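Local coordinates for probable quinone reductase Qor (NADPH:quinone reductase) (Zeta-crystallin homolog protein) (Mycobacterium tuberculosis, PDB 4RVU) that binds NADPH and probably passes its electrons to quinone substrates, as a zeta-crystallin-like member of the medium-chain dehydrogenase/reductase superfamily, at residues S125-G130 with A288-A293; L131-L136 with T163-H168; V193-P198 with W202-R207. All coordinates share one frame; numbering follows the deposited sequence.

How the contacts relate
Helix 120-140 supplies one side of contact 1 and, in the residues that follow directly, one side of contact 2, so the two lie side by side with centres about 9 Å apart. They touch through Trp165 against Leu290 and through the Glu289-His134 hydrogen bond. Contact 3 lies farther out, its centre about 22 Å from that of contact 2 and about 29 Å from that of contact 1, at the edge strand 193-195 of the six-stranded parallel sheet. In sequence, contacts 2 and 3 follow one another, both between the two halves of contact 1. Contacts 1 and 2 adjoin the nicotinamide of NADPH and contact 3 its 2'-phosphate, so different parts of the fold hold the cofactor's distant ends.

Contact 1: residues S125-G130 with A288-A293; sequences SALLKG and AELFDA. With NDP (NADPH dihydro-nicotinamide-adenine-dinucleotide phosphate), chain E.
Leu290 reaches from helix 280-295 onto the backbone of helix 120-140 and carries most of this buried, apolar contact. With CG anti to the backbone N (chi1 173°), its branch heads toward 125-130. Leu290 CD1 rests 3.8 Å from Gly130 CA, where the glycine's bare CA lets the methyl settle on the backbone. The second methyl, Leu290 CD2, lies 3.6 Å from Ala126 O and meets the side chain of Leu127, whose CD1 is 4.1 Å from Leu290 CD2.

The polar and ligand contacts belong to the other side of 125-130. Leu128 CD2 packs 3.5 Å from C5N of the NADPH nicotinamide, and Lys129 runs its aliphatic CD to 3.9 Å from the phosphate oxygen O1N. The Lys129 chain bends at its far end, and NZ forms a salt bridge with Glu66 and a hydrogen bond with Asn44.

The short segment axes come within 10.4 Å, with 127° between their N-to-C directions. Trp165 of helix 157-168 packs on Leu290 and Ala293, while Val92 of strand 90-93 touches both Leu127 and Phe291, placing the contact between that helix and the strand.

Contact 2: residues L131-L136 with T163-H168; sequences LTAHYL and TQWATH. With NDP (NADPH dihydro-nicotinamide-adenine-dinucleotide phosphate), chain E.
Trp165 brings the benzo carbons CE3, CZ3, CH2 and CZ2 of its indole to Ala133 and His134, and the tight part is the pair with His134. The closest approach is His134 CD2 to Trp165 CH2, 3.5 Å, with CH2 arriving at the edge of the imidazole, near its plane. A chi1 of -176° turns the imidazole opposite its own main-chain nitrogen and carries the ring toward Trp165 CH2. The planes of the imidazole and the six-membered ring are turned 58° apart with centroids 5.5 Å from each other, an oblique meeting of two aromatics. His134 CB adds a contact of 3.8 Å to Trp165 CZ3.

Both imidazole nitrogens are engaged by helix 280-295: NE2 with Glu289 and ND1 with Arg286. Two such bonds would fix the rotation of the ring, and the nearby carboxylate probably polarises it.

Ala133 makes a looser but still buried contact, its CB 4.2 Å from Trp165 CE3. The solvent side lies at Thr167 and the exposed His168. There Thr167 OG1 turns back to Thr163 O over 2.7 Å, from above the carbonyl plane, while Thr167 N reaches the same oxygen from the opposite face.

Tyr135 OH donates to the carboxamide oxygen O7N of NADPH, 2.7 Å away and near the plane of the phenol ring. Thr132 OG1, hydrogen-bonded to Leu128 O, makes a 3.1 Å contact with C4N, the carbon that carries the transferable hydride in NADPH.

Residues 131-136 lie between the nicotinamide and 163-168. Helix 280-295 packs against Trp165 through Ala293, and Val173 of strand 172-176 touches Thr163 and Ala166.

Contact 3: residues V193-P198 with W202-R207; sequences VVLDYP and WQFAGR. With NDP (NADPH dihydro-nicotinamide-adenine-dinucleotide phosphate), chain E.
The 2'-phosphate end of the NADPH site in the Rossmann-type domain is where this contact belongs: edge strand 193-195, the loop after it and the start of helix 201-212. Phe204 from the helix fills the angle between them. Pro198 CG sits over one face of the Phe204 ring, 3.7 Å from the centroid and 15° off the normal, a clear CH-pi contact. Pro198 CB, 3.8 Å from Phe204 CB, follows the same side chain back toward the helix. Round the rim, Asp196 O lies near the plane of the phenyl ring at its edge, 3.5 Å from Phe204 CE1. Leu195 CD1 comes obliquely to Phe204 CE1, at 3.8 Å. These approaches are possible because a chi1 of -179° swings the phenyl ring out from the helix toward the strand.

Nearer the solvent, Arg207 lies across the end of Leu195. Leu195 CD2 comes over one face of the guanidinium, 4.2 Å from Arg207 NH1. Asp196 and Arg207 carry opposite charges, but their nearest charged atoms stay apart. Glu210 offers the guanidinium a long, weak ion pair.

Between Asp196 and Pro198 the loop directs Tyr197 away from the helix. Tyr197 OH donates to the phosphate oxygen O3X of NADPH over 2.9 Å, with O3X near the ring plane, and Arg322 makes a cation-pi contact with the same ring. The same loop thus carries a hydrogen-bond donor to the phosphate that distinguishes NADPH from NADH.

Val193 and Leu195 make backbone hydrogen bonds with Thr175 of strand 172-176, the next strand in from the edge. Ala231 of helix 229-234 touches both Pro198 and Phe204, and helix 180-188 packs on Val194.

Contact 1: residues S125-G130 with A288-A293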
# COMPACT_ATOMS: atom_id res chain seq x y z
N SER A 125 -21.42 -0.69 20.93
CA SER A 125 -20.18 0.06 21.09
C SER A 125 -19.05 -0.64 20.35
O SER A 125 -18.08 -0.00 19.95
CB SER A 125 -19.81 0.16 22.57
OG SER A 125 -20.65 1.07 23.26
N ALA A 126 -19.18 -1.95 20.18
CA ALA A 126 -18.04 -2.80 19.84
C ALA A 126 -17.98 -3.25 18.39
O ALA A 126 -16.88 -3.37 17.83
CB ALA A 126 -18.00 -4.02 20.75
N LEU A 127 -19.12 -3.53 17.76
CA LEU A 127 -19.09 -4.26 16.48
C LEU A 127 -18.44 -3.55 15.29
O LEU A 127 -17.46 -4.04 14.75
CB LEU A 127 -20.48 -4.78 16.07
CG LEU A 127 -20.34 -5.75 14.89
CD1 LEU A 127 -19.70 -7.08 15.31
CD2 LEU A 127 -21.66 -6.00 14.15
N LEU A 128 -18.98 -2.41 14.86
CA LEU A 128 -18.42 -1.76 13.67
C LEU A 128 -16.96 -1.40 13.90
O LEU A 128 -16.09 -1.68 13.06
CB LEU A 128 -19.21 -0.50 13.28
CG LEU A 128 -18.90 0.09 11.89
CD1 LEU A 128 -20.11 0.83 11.33
CD2 LEU A 128 -17.70 1.02 11.92
N LYS A 129 -16.68 -0.79 15.04
CA LYS A 129 -15.33 -0.35 15.33
C LYS A 129 -14.39 -1.53 15.62
O LYS A 129 -13.20 -1.50 15.27
CB LYS A 129 -15.35 0.66 16.47
CG LYS A 129 -16.10 1.95 16.12
CD LYS A 129 -16.33 2.73 17.42
CE LYS A 129 -17.65 3.51 17.44
NZ LYS A 129 -18.88 2.73 17.06
N GLY A 130 -14.92 -2.57 16.26
CA GLY A 130 -14.15 -3.77 16.54
C GLY A 130 -13.80 -4.60 15.31
O GLY A 130 -12.69 -5.14 15.22
N ALA A 288 -16.55 -13.30 15.36
CA ALA A 288 -16.18 -14.31 16.35
C ALA A 288 -14.84 -14.01 17.04
O ALA A 288 -14.74 -14.14 18.26
CB ALA A 288 -16.16 -15.71 15.72
N GLU A 289 -13.82 -13.62 16.27
CA GLU A 289 -12.55 -13.24 16.88
C GLU A 289 -12.71 -12.01 17.78
O GLU A 289 -12.08 -11.92 18.84
CB GLU A 289 -11.44 -13.03 15.83
CG GLU A 289 -11.15 -14.26 14.96
CD GLU A 289 -9.69 -14.36 14.49
OE1 GLU A 289 -9.00 -13.32 14.40
OE2 GLU A 289 -9.24 -15.49 14.20
N LEU A 290 -13.57 -11.08 17.38
CA LEU A 290 -13.87 -9.92 18.24
C LEU A 290 -14.52 -10.34 19.57
O LEU A 290 -14.10 -9.89 20.64
CB LEU A 290 -14.77 -8.91 17.52
CG LEU A 290 -15.30 -7.73 18.35
CD1 LEU A 290 -14.16 -6.84 18.84
CD2 LEU A 290 -16.31 -6.92 17.55
N PHE A 291 -15.54 -11.18 19.51
CA PHE A 291 -16.21 -11.59 20.75
C PHE A 291 -15.34 -12.51 21.59
O PHE A 291 -15.44 -12.51 22.82
CB PHE A 291 -17.60 -12.20 20.49
CG PHE A 291 -18.64 -11.17 20.14
CD1 PHE A 291 -18.96 -10.17 21.04
CD2 PHE A 291 -19.29 -11.21 18.91
CE1 PHE A 291 -19.91 -9.21 20.72
CE2 PHE A 291 -20.25 -10.26 18.58
CZ PHE A 291 -20.56 -9.26 19.49
N ASP A 292 -14.46 -13.27 20.94
CA ASP A 292 -13.46 -14.05 21.68
C ASP A 292 -12.54 -13.13 22.50
O ASP A 292 -12.27 -13.39 23.68
CB ASP A 292 -12.62 -14.91 20.73
CG ASP A 292 -13.40 -16.07 20.14
OD1 ASP A 292 -14.56 -16.29 20.56
OD2 ASP A 292 -12.85 -16.77 19.26
N ALA A 293 -12.08 -12.06 21.88
CA ALA A 293 -11.19 -11.09 22.53
C ALA A 293 -11.90 -10.37 23.68
O ALA A 293 -11.32 -10.15 24.74
CB ALA A 293 -10.64 -10.09 21.51
PA NDP E . -13.54 8.52 17.15
O1A NDP E . -14.30 8.03 18.35
O2A NDP E . -12.10 8.13 16.98
O5B NDP E . -13.65 10.12 17.10
C5B NDP E . -12.79 10.87 16.24
C4B NDP E . -11.58 11.29 17.05
O4B NDP E . -10.54 11.79 16.21
C3B NDP E . -11.90 12.42 18.01
O3B NDP E . -12.38 11.93 19.27
C2B NDP E . -10.59 13.15 18.15
O2B NDP E . -9.89 12.72 19.31
C1B NDP E . -9.80 12.79 16.90
N9A NDP E . -9.68 14.02 16.08
C8A NDP E . -8.53 14.63 15.73
N7A NDP E . -8.78 15.74 15.00
C5A NDP E . -10.11 15.87 14.89
C6A NDP E . -11.04 16.83 14.26
N6A NDP E . -10.57 17.91 13.58
N1A NDP E . -12.36 16.61 14.38
C2A NDP E . -12.83 15.54 15.05
N3A NDP E . -12.05 14.63 15.66
C4A NDP E . -10.70 14.74 15.61
O3 NDP E . -14.35 8.10 15.84
PN NDP E . -14.59 6.56 15.44
O1N NDP E . -13.92 5.69 16.47
O2N NDP E . -16.05 6.40 15.12
O5D NDP E . -13.77 6.44 14.06
C5D NDP E . -12.37 6.70 14.03
C4D NDP E . -11.95 7.04 12.61
O4D NDP E . -11.91 5.86 11.82
C3D NDP E . -12.95 7.97 11.95
O3D NDP E . -12.22 8.90 11.15
C2D NDP E . -13.78 7.07 11.06
O2D NDP E . -14.21 7.79 9.90
C1D NDP E . -12.79 5.97 10.70
N1N NDP E . -13.40 4.67 10.46
C2N NDP E . -13.07 4.01 9.34
C3N NDP E . -13.59 2.76 9.04
C7N NDP E . -13.17 2.08 7.77
O7N NDP E . -13.58 0.96 7.53
N7N NDP E . -12.37 2.73 6.93
C4N NDP E . -14.56 2.07 9.98
C5N NDP E . -14.83 2.89 11.15
C6N NDP E . -14.24 4.14 11.35
P2B NDP E . -8.64 13.56 19.88
O1X NDP E . -8.35 14.56 18.80
O2X NDP E . -9.14 14.16 21.15
O3X NDP E . -7.56 12.53 20.08

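Contact 2: residues L131-L136 with T163-H168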
# COMPACT_ATOMS: atom_id res chain seq x y z
N LEU A 131 -14.75 -4.70 14.38
CA LEU A 131 -14.49 -5.36 13.09
C LEU A 131 -13.42 -4.58 12.35
O LEU A 131 -12.56 -5.15 11.66
CB LEU A 131 -15.76 -5.46 12.24
CG LEU A 131 -16.90 -6.37 12.70
CD1 LEU A 131 -18.16 -6.13 11.86
CD2 LEU A 131 -16.48 -7.83 12.61
N THR A 132 -13.45 -3.26 12.50
CA THR A 132 -12.45 -2.41 11.86
C THR A 132 -11.07 -2.62 12.48
O THR A 132 -10.10 -2.81 11.76
CB THR A 132 -12.85 -0.94 11.93
OG1 THR A 132 -14.11 -0.76 11.25
CG2 THR A 132 -11.80 -0.05 11.28
N ALA A 133 -10.99 -2.61 13.81
CA ALA A 133 -9.71 -2.91 14.46
C ALA A 133 -9.21 -4.29 14.05
O ALA A 133 -8.01 -4.46 13.79
CB ALA A 133 -9.84 -2.80 15.98
N HIS A 134 -10.11 -5.26 13.95
CA HIS A 134 -9.70 -6.61 13.55
C HIS A 134 -9.04 -6.60 12.18
O HIS A 134 -7.93 -7.12 12.02
CB HIS A 134 -10.89 -7.58 13.53
CG HIS A 134 -10.50 -8.99 13.22
ND1 HIS A 134 -10.37 -9.46 11.93
CD2 HIS A 134 -10.18 -10.02 14.04
CE1 HIS A 134 -10.01 -10.73 11.97
NE2 HIS A 134 -9.89 -11.10 13.24
N TYR A 135 -9.72 -6.04 11.18
CA TYR A 135 -9.16 -6.10 9.83
C TYR A 135 -7.87 -5.28 9.73
O TYR A 135 -6.94 -5.63 9.00
CB TYR A 135 -10.21 -5.78 8.73
CG TYR A 135 -10.48 -4.31 8.39
CD1 TYR A 135 -9.50 -3.53 7.77
CD2 TYR A 135 -11.73 -3.75 8.61
CE1 TYR A 135 -9.74 -2.21 7.44
CE2 TYR A 135 -11.99 -2.43 8.26
CZ TYR A 135 -10.99 -1.67 7.68
OH TYR A 135 -11.21 -0.36 7.32
N LEU A 136 -7.81 -4.19 10.49
CA LEU A 136 -6.61 -3.35 10.49
C LEU A 136 -5.40 -4.11 11.05
O LEU A 136 -4.31 -4.01 10.49
CB LEU A 136 -6.85 -2.05 11.28
CG LEU A 136 -7.68 -0.96 10.59
CD1 LEU A 136 -8.00 0.20 11.55
CD2 LEU A 136 -7.01 -0.44 9.32
N THR A 163 -5.68 -0.18 20.39
CA THR A 163 -4.61 -0.12 21.38
C THR A 163 -4.63 -1.36 22.27
O THR A 163 -3.60 -2.03 22.42
CB THR A 163 -4.74 1.15 22.21
OG1 THR A 163 -4.58 2.28 21.34
CG2 THR A 163 -3.68 1.21 23.31
N GLN A 164 -5.81 -1.70 22.79
CA GLN A 164 -5.94 -2.88 23.62
C GLN A 164 -5.57 -4.15 22.89
O GLN A 164 -4.83 -4.99 23.41
CB GLN A 164 -7.36 -3.01 24.15
CG GLN A 164 -7.79 -1.89 25.07
CD GLN A 164 -9.22 -2.09 25.51
OE1 GLN A 164 -9.50 -2.88 26.41
NE2 GLN A 164 -10.14 -1.37 24.87
N TRP A 165 -6.10 -4.28 21.67
CA TRP A 165 -5.95 -5.53 20.92
C TRP A 165 -4.50 -5.72 20.50
O TRP A 165 -3.95 -6.81 20.67
CB TRP A 165 -6.87 -5.53 19.70
CG TRP A 165 -7.32 -6.90 19.30
CD1 TRP A 165 -6.72 -8.09 19.61
CD2 TRP A 165 -8.50 -7.22 18.55
NE1 TRP A 165 -7.45 -9.13 19.07
CE2 TRP A 165 -8.55 -8.63 18.43
CE3 TRP A 165 -9.51 -6.46 17.96
CZ2 TRP A 165 -9.58 -9.29 17.75
CZ3 TRP A 165 -10.54 -7.12 17.29
CH2 TRP A 165 -10.56 -8.51 17.18
N ALA A 166 -3.89 -4.67 19.96
CA ALA A 166 -2.47 -4.72 19.60
C ALA A 166 -1.60 -5.04 20.82
O ALA A 166 -0.70 -5.88 20.74
CB ALA A 166 -2.04 -3.40 18.94
N THR A 167 -1.87 -4.38 21.94
CA THR A 167 -1.12 -4.64 23.17
C THR A 167 -1.22 -6.11 23.58
O THR A 167 -0.22 -6.73 23.93
CB THR A 167 -1.61 -3.75 24.31
OG1 THR A 167 -1.36 -2.38 23.95
CG2 THR A 167 -0.87 -4.07 25.61
N HIS A 168 -2.43 -6.65 23.51
CA HIS A 168 -2.65 -8.07 23.79
C HIS A 168 -1.83 -8.96 22.86
O HIS A 168 -1.36 -10.03 23.27
CB HIS A 168 -4.13 -8.43 23.65
CG HIS A 168 -4.39 -9.90 23.69
ND1 HIS A 168 -4.27 -10.64 24.85
CD2 HIS A 168 -4.75 -10.77 22.72
CE1 HIS A 168 -4.56 -11.91 24.58
NE2 HIS A 168 -4.85 -12.01 23.30
PA NDP E . -13.54 8.52 17.15
O1A NDP E . -14.30 8.03 18.35
O2A NDP E . -12.10 8.13 16.98
O5B NDP E . -13.65 10.12 17.10
C5B NDP E . -12.79 10.87 16.24
C4B NDP E . -11.58 11.29 17.05
O4B NDP E . -10.54 11.79 16.21
C3B NDP E . -11.90 12.42 18.01
O3B NDP E . -12.38 11.93 19.27
C2B NDP E . -10.59 13.15 18.15
O2B NDP E . -9.89 12.72 19.31
C1B NDP E . -9.80 12.79 16.90
N9A NDP E . -9.68 14.02 16.08
C8A NDP E . -8.53 14.63 15.73
N7A NDP E . -8.78 15.74 15.00
C5A NDP E . -10.11 15.87 14.89
C6A NDP E . -11.04 16.83 14.26
N6A NDP E . -10.57 17.91 13.58
N1A NDP E . -12.36 16.61 14.38
C2A NDP E . -12.83 15.54 15.05
N3A NDP E . -12.05 14.63 15.66
C4A NDP E . -10.70 14.74 15.61
O3 NDP E . -14.35 8.10 15.84
PN NDP E . -14.59 6.56 15.44
O1N NDP E . -13.92 5.69 16.47
O2N NDP E . -16.05 6.40 15.12
O5D NDP E . -13.77 6.44 14.06
C5D NDP E . -12.37 6.70 14.03
C4D NDP E . -11.95 7.04 12.61
O4D NDP E . -11.91 5.86 11.82
C3D NDP E . -12.95 7.97 11.95
O3D NDP E . -12.22 8.90 11.15
C2D NDP E . -13.78 7.07 11.06
O2D NDP E . -14.21 7.79 9.90
C1D NDP E . -12.79 5.97 10.70
N1N NDP E . -13.40 4.67 10.46
C2N NDP E . -13.07 4.01 9.34
C3N NDP E . -13.59 2.76 9.04
C7N NDP E . -13.17 2.08 7.77
O7N NDP E . -13.58 0.96 7.53
N7N NDP E . -12.37 2.73 6.93
C4N NDP E . -14.56 2.07 9.98
C5N NDP E . -14.83 2.89 11.15
C6N NDP E . -14.24 4.14 11.35
P2B NDP E . -8.64 13.56 19.88
O1X NDP E . -8.35 14.56 18.80
O2X NDP E . -9.14 14.16 21.15
O3X NDP E . -7.56 12.53 20.08

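Contact 3: residues V193-P198 with W202-R207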
# COMPACT_ATOMS: atom_id res chain seq x y z
N VAL A 193 3.35 4.87 25.06
CA VAL A 193 3.64 6.29 25.11
C VAL A 193 2.53 7.07 24.42
O VAL A 193 2.06 6.67 23.35
CB VAL A 193 4.99 6.63 24.41
CG1 VAL A 193 5.16 8.13 24.28
CG2 VAL A 193 6.16 6.04 25.18
N VAL A 194 2.12 8.18 25.02
CA VAL A 194 1.10 9.04 24.44
C VAL A 194 1.69 10.39 24.05
O VAL A 194 2.30 11.07 24.88
CB VAL A 194 -0.07 9.26 25.42
CG1 VAL A 194 -1.15 10.12 24.79
CG2 VAL A 194 -0.65 7.91 25.84
N LEU A 195 1.50 10.78 22.79
CA LEU A 195 2.05 12.04 22.28
C LEU A 195 0.95 13.06 21.99
O LEU A 195 -0.22 12.70 21.85
CB LEU A 195 2.83 11.78 20.99
CG LEU A 195 4.04 10.88 21.14
CD1 LEU A 195 4.65 10.55 19.78
CD2 LEU A 195 5.08 11.55 22.03
N ASP A 196 1.34 14.33 21.90
CA ASP A 196 0.41 15.34 21.41
C ASP A 196 0.32 15.24 19.89
O ASP A 196 1.17 14.62 19.25
CB ASP A 196 0.90 16.73 21.80
CG ASP A 196 1.01 16.91 23.29
OD1 ASP A 196 0.01 16.68 24.00
OD2 ASP A 196 2.11 17.26 23.76
N TYR A 197 -0.70 15.87 19.33
CA TYR A 197 -0.83 15.92 17.87
C TYR A 197 0.33 16.66 17.25
O TYR A 197 0.86 17.61 17.84
CB TYR A 197 -2.17 16.53 17.46
CG TYR A 197 -3.28 15.50 17.47
CD1 TYR A 197 -3.92 15.16 18.66
CD2 TYR A 197 -3.64 14.82 16.32
CE1 TYR A 197 -4.91 14.19 18.68
CE2 TYR A 197 -4.63 13.86 16.33
CZ TYR A 197 -5.25 13.55 17.51
OH TYR A 197 -6.24 12.58 17.52
N PRO A 198 0.77 16.19 16.06
CA PRO A 198 1.89 16.81 15.36
C PRO A 198 1.65 18.30 15.11
O PRO A 198 0.53 18.70 14.80
CB PRO A 198 1.92 16.08 14.01
CG PRO A 198 1.19 14.79 14.25
CD PRO A 198 0.18 15.07 15.30
N TRP A 202 8.19 16.60 10.66
CA TRP A 202 9.53 16.16 10.99
C TRP A 202 9.79 16.17 12.49
O TRP A 202 10.42 15.26 13.02
CB TRP A 202 10.56 17.00 10.23
CG TRP A 202 10.22 16.98 8.79
CD1 TRP A 202 9.74 18.02 8.04
CD2 TRP A 202 10.26 15.84 7.94
NE1 TRP A 202 9.52 17.59 6.74
CE2 TRP A 202 9.82 16.25 6.66
CE3 TRP A 202 10.64 14.50 8.12
CZ2 TRP A 202 9.75 15.37 5.58
CZ3 TRP A 202 10.57 13.63 7.05
CH2 TRP A 202 10.13 14.07 5.79
N GLN A 203 9.29 17.20 13.16
CA GLN A 203 9.35 17.30 14.62
C GLN A 203 8.72 16.07 15.27
O GLN A 203 9.34 15.38 16.09
CB GLN A 203 8.61 18.55 15.09
CG GLN A 203 9.37 19.84 14.89
CD GLN A 203 10.50 19.99 15.89
OE1 GLN A 203 10.30 19.85 17.10
NE2 GLN A 203 11.70 20.27 15.39
N PHE A 204 7.48 15.80 14.89
CA PHE A 204 6.74 14.65 15.41
C PHE A 204 7.42 13.34 15.05
O PHE A 204 7.58 12.47 15.90
CB PHE A 204 5.31 14.68 14.87
CG PHE A 204 4.46 13.54 15.36
CD1 PHE A 204 3.77 13.64 16.56
CD2 PHE A 204 4.33 12.38 14.60
CE1 PHE A 204 2.97 12.59 17.01
CE2 PHE A 204 3.53 11.33 15.04
CZ PHE A 204 2.85 11.44 16.25
N ALA A 205 7.84 13.19 13.80
CA ALA A 205 8.55 11.98 13.38
C ALA A 205 9.81 11.74 14.22
O ALA A 205 10.13 10.61 14.56
CB ALA A 205 8.88 12.01 11.89
N GLY A 206 10.52 12.81 14.55
CA GLY A 206 11.65 12.70 15.46
C GLY A 206 11.28 12.10 16.81
O GLY A 206 12.02 11.26 17.34
N ARG A 207 10.15 12.52 17.38
CA ARG A 207 9.68 11.95 18.65
C ARG A 207 9.51 10.44 18.51
O ARG A 207 10.04 9.65 19.30
CB ARG A 207 8.34 12.57 19.06
CG ARG A 207 8.18 14.03 18.71
CD ARG A 207 9.03 14.92 19.60
NE ARG A 207 8.27 15.43 20.73
CZ ARG A 207 8.16 14.80 21.90
NH1 ARG A 207 8.77 13.63 22.08
NH2 ARG A 207 7.45 15.33 22.89
PA NDP E . -13.54 8.52 17.15
O1A NDP E . -14.30 8.03 18.35
O2A NDP E . -12.10 8.13 16.98
O5B NDP E . -13.65 10.12 17.10
C5B NDP E . -12.79 10.87 16.24
C4B NDP E . -11.58 11.29 17.05
O4B NDP E . -10.54 11.79 16.21
C3B NDP E . -11.90 12.42 18.01
O3B NDP E . -12.38 11.93 19.27
C2B NDP E . -10.59 13.15 18.15
O2B NDP E . -9.89 12.72 19.31
C1B NDP E . -9.80 12.79 16.90
N9A NDP E . -9.68 14.02 16.08
C8A NDP E . -8.53 14.63 15.73
N7A NDP E . -8.78 15.74 15.00
C5A NDP E . -10.11 15.87 14.89
C6A NDP E . -11.04 16.83 14.26
N6A NDP E . -10.57 17.91 13.58
N1A NDP E . -12.36 16.61 14.38
C2A NDP E . -12.83 15.54 15.05
N3A NDP E . -12.05 14.63 15.66
C4A NDP E . -10.70 14.74 15.61
O3 NDP E . -14.35 8.10 15.84
PN NDP E . -14.59 6.56 15.44
O1N NDP E . -13.92 5.69 16.47
O2N NDP E . -16.05 6.40 15.12
O5D NDP E . -13.77 6.44 14.06
C5D NDP E . -12.37 6.70 14.03
C4D NDP E . -11.95 7.04 12.61
O4D NDP E . -11.91 5.86 11.82
C3D NDP E . -12.95 7.97 11.95
O3D NDP E . -12.22 8.90 11.15
C2D NDP E . -13.78 7.07 11.06
O2D NDP E . -14.21 7.79 9.90
C1D NDP E . -12.79 5.97 10.70
N1N NDP E . -13.40 4.67 10.46
C2N NDP E . -13.07 4.01 9.34
C3N NDP E . -13.59 2.76 9.04
C7N NDP E . -13.17 2.08 7.77
O7N NDP E . -13.58 0.96 7.53
N7N NDP E . -12.37 2.73 6.93
C4N NDP E . -14.56 2.07 9.98
C5N NDP E . -14.83 2.89 11.15
C6N NDP E . -14.24 4.14 11.35
P2B NDP E . -8.64 13.56 19.88
O1X NDP E . -8.35 14.56 18.80
O2X NDP E . -9.14 14.16 21.15
O3X NDP E . -7.56 12.53 20.08